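Local atomic coordinates of beta-glucuronidase (Dictyoglomus thermophilum, PDB entry 6XXW), a protein that probably hydrolyses beta-D-glucuronides, releasing the glucuronic acid, as a glycoside hydrolase of family 2. Residues F80-Y85 / Q133-E138. Residues are numbered along the deposited sequence; the frame is centred on the assembly and turned at random.
Sequences FFIPVY and QENIIE
F80 and N135 face each other as an antiparallel hydrogen-bonded pair. F80 N donates to N135 O over 2.9 Å, with the donor 35° out of the carbonyl plane, and N135 N returns a bond to F80 O at 2.6 Å, almost in line with the C=O though bent at the N-H (141°). A weak third bond, from N135 ND2 to F80 O at 3.5 Å, adds the side-chain amide to the same acceptor. With CG between the backbone N and carbonyl carbon (chi1 65°), the F80 ring swings across so that N135 CB sits over one face, 3.6 Å from the centroid, in a CH-pi contact. Its CE1 touches I137 CB at 3.7 Å, and I137 N lies at the ring edge, in its plane. Trimmed to an alanine, F80 would probably leave N135 CB and I137 without this apolar cover and a gap beside L35. On the other face of the sheet, the F81 ring leans on E134, whose CA makes an off-centre CH-pi contact at 4.1 Å from the centroid.

Further out, N135 OD1 accepts from N130 N and N107 ND2, which probably fixes the amide's rotation, and E134 OE2 bonds S79 OG; F81 also packs on S27 of a second subunit. Where strands 73-81 and 134-142 meet in the sugar-binding domain, the buried asparagine amide beside the F80 ring thus has polar partners.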
loop_
_atom_site.group_PDB
_atom_site.type_symbol
_atom_site.label_atom_id
_atom_site.label_comp_id
_atom_site.label_asym_id
_atom_site.label_seq_id
_atom_site.Cartn_x
_atom_site.Cartn_y
_atom_site.Cartn_z
ATOM N N PHE A 80 -36.195 -16.838 -22.147
ATOM C CA PHE A 80 -37.003 -17.143 -20.980
ATOM C C PHE A 80 -38.265 -17.856 -21.440
ATOM O O PHE A 80 -38.691 -17.731 -22.588
ATOM C CB PHE A 80 -37.334 -15.886 -20.163
ATOM C CG PHE A 80 -38.208 -14.895 -20.879
ATOM C CD1 PHE A 80 -37.661 -13.993 -21.791
ATOM C CD2 PHE A 80 -39.571 -14.844 -20.627
ATOM C CE1 PHE A 80 -38.456 -13.074 -22.448
ATOM C CE2 PHE A 80 -40.382 -13.932 -21.291
ATOM C CZ PHE A 80 -39.821 -13.035 -22.198
ATOM N N PHE A 81 -38.843 -18.624 -20.526
ATOM C CA PHE A 81 -40.019 -19.436 -20.796
ATOM C C PHE A 81 -41.177 -18.884 -19.982
ATOM O O PHE A 81 -41.013 -18.580 -18.798
ATOM C CB PHE A 81 -39.757 -20.906 -20.446
ATOM C CG PHE A 81 -38.745 -21.567 -21.340
ATOM C CD1 PHE A 81 -37.385 -21.411 -21.106
ATOM C CD2 PHE A 81 -39.153 -22.329 -22.425
ATOM C CE1 PHE A 81 -36.446 -22.000 -21.937
ATOM C CE2 PHE A 81 -38.220 -22.919 -23.260
ATOM C CZ PHE A 81 -36.866 -22.759 -23.016
ATOM N N ILE A 82 -42.327 -18.721 -20.618
ATOM C CA ILE A 82 -43.544 -18.258 -19.954
ATOM C C ILE A 82 -44.436 -19.471 -19.729
ATOM O O ILE A 82 -44.684 -20.215 -20.683
ATOM C CB ILE A 82 -44.282 -17.196 -20.784
ATOM C CG1 ILE A 82 -43.453 -15.906 -20.891
ATOM C CG2 ILE A 82 -45.674 -16.928 -20.181
ATOM C CD1 ILE A 82 -43.503 -15.044 -19.657
ATOM N N PRO A 83 -44.916 -19.708 -18.508
ATOM C CA PRO A 83 -45.836 -20.830 -18.276
ATOM C C PRO A 83 -47.189 -20.591 -18.928
ATOM O O PRO A 83 -47.706 -19.470 -18.933
ATOM C CB PRO A 83 -45.957 -20.876 -16.746
ATOM C CG PRO A 83 -44.779 -20.104 -16.228
ATOM C CD PRO A 83 -44.504 -19.054 -17.254
ATOM N N VAL A 84 -47.774 -21.666 -19.473
ATOM C CA VAL A 84 -49.083 -21.549 -20.120
ATOM C C VAL A 84 -50.106 -20.971 -19.160
ATOM O O VAL A 84 -51.060 -20.306 -19.583
ATOM C CB VAL A 84 -49.565 -22.913 -20.660
ATOM C CG1 VAL A 84 -48.922 -23.221 -22.002
ATOM C CG2 VAL A 84 -49.298 -24.022 -19.634
ATOM N N TYR A 85 -49.929 -21.207 -17.859
ATOM C CA TYR A 85 -50.884 -20.756 -16.858
ATOM C C TYR A 85 -50.823 -19.256 -16.609
ATOM O O TYR A 85 -51.651 -18.742 -15.851
ATOM C CB TYR A 85 -50.652 -21.509 -15.546
ATOM C CG TYR A 85 -50.914 -22.996 -15.650
ATOM C CD1 TYR A 85 -49.894 -23.896 -15.954
ATOM C CD2 TYR A 85 -52.200 -23.495 -15.507
ATOM C CE1 TYR A 85 -50.161 -25.263 -16.048
ATOM C CE2 TYR A 85 -52.467 -24.847 -15.579
ATOM C CZ TYR A 85 -51.453 -25.724 -15.861
ATOM O OH TYR A 85 -51.741 -27.071 -15.959
ATOM N N GLN A 133 -43.621 -21.645 -24.114
ATOM C CA GLN A 133 -42.567 -21.778 -25.105
ATOM C C GLN A 133 -41.440 -20.803 -24.789
ATOM O O GLN A 133 -41.552 -19.951 -23.904
ATOM C CB GLN A 133 -43.094 -21.519 -26.516
ATOM C CG GLN A 133 -44.184 -22.467 -26.976
ATOM C CD GLN A 133 -44.895 -21.950 -28.205
ATOM O OE1 GLN A 133 -45.938 -21.291 -28.112
ATOM N NE2 GLN A 133 -44.327 -22.227 -29.369
ATOM N N GLU A 134 -40.357 -20.931 -25.551
ATOM C CA GLU A 134 -39.218 -20.032 -25.421
ATOM C C GLU A 134 -39.566 -18.625 -25.907
ATOM O O GLU A 134 -40.296 -18.443 -26.885
ATOM C CB GLU A 134 -38.024 -20.570 -26.214
ATOM C CG GLU A 134 -36.714 -19.825 -25.934
ATOM C CD GLU A 134 -35.645 -20.107 -26.976
ATOM O OE1 GLU A 134 -36.001 -20.566 -28.084
ATOM O OE2 GLU A 134 -34.453 -19.870 -26.686
ATOM N N ASN A 135 -39.041 -17.629 -25.204
ATOM C CA ASN A 135 -39.150 -16.236 -25.590
ATOM C C ASN A 135 -37.759 -15.622 -25.543
ATOM O O ASN A 135 -36.855 -16.155 -24.896
ATOM C CB ASN A 135 -40.096 -15.481 -24.665
ATOM C CG ASN A 135 -41.516 -15.997 -24.750
ATOM O OD1 ASN A 135 -42.372 -15.379 -25.377
ATOM N ND2 ASN A 135 -41.768 -17.147 -24.129
ATOM N N ILE A 136 -37.588 -14.508 -26.248
ATOM C CA ILE A 136 -36.316 -13.788 -26.293
ATOM C C ILE A 136 -36.568 -12.353 -25.841
ATOM O O ILE A 136 -37.414 -11.658 -26.415
ATOM C CB ILE A 136 -35.696 -13.803 -27.702
ATOM C CG1 ILE A 136 -35.510 -15.240 -28.199
ATOM C CG2 ILE A 136 -34.397 -13.002 -27.737
ATOM C CD1 ILE A 136 -34.648 -16.081 -27.312
ATOM N N ILE A 137 -35.842 -11.911 -24.818
ATOM C CA ILE A 137 -35.825 -10.505 -24.444
ATOM C C ILE A 137 -34.510 -9.899 -24.911
ATOM O O ILE A 137 -33.436 -10.510 -24.775
ATOM C CB ILE A 137 -36.022 -10.299 -22.933
ATOM C CG1 ILE A 137 -35.825 -8.810 -22.604
ATOM C CG2 ILE A 137 -35.068 -11.189 -22.138
ATOM C CD1 ILE A 137 -36.296 -8.412 -21.233
ATOM N N GLU A 138 -34.591 -8.713 -25.494
ATOM C CA GLU A 138 -33.395 -7.962 -25.837
ATOM C C GLU A 138 -33.540 -6.552 -25.294
ATOM O O GLU A 138 -34.610 -5.946 -25.391
ATOM C CB GLU A 138 -33.162 -7.949 -27.350
ATOM C CG GLU A 138 -32.861 -9.337 -27.908
ATOM C CD GLU A 138 -32.790 -9.357 -29.414
ATOM O OE1 GLU A 138 -31.657 -9.329 -29.946
ATOM O OE2 GLU A 138 -33.866 -9.393 -30.058
#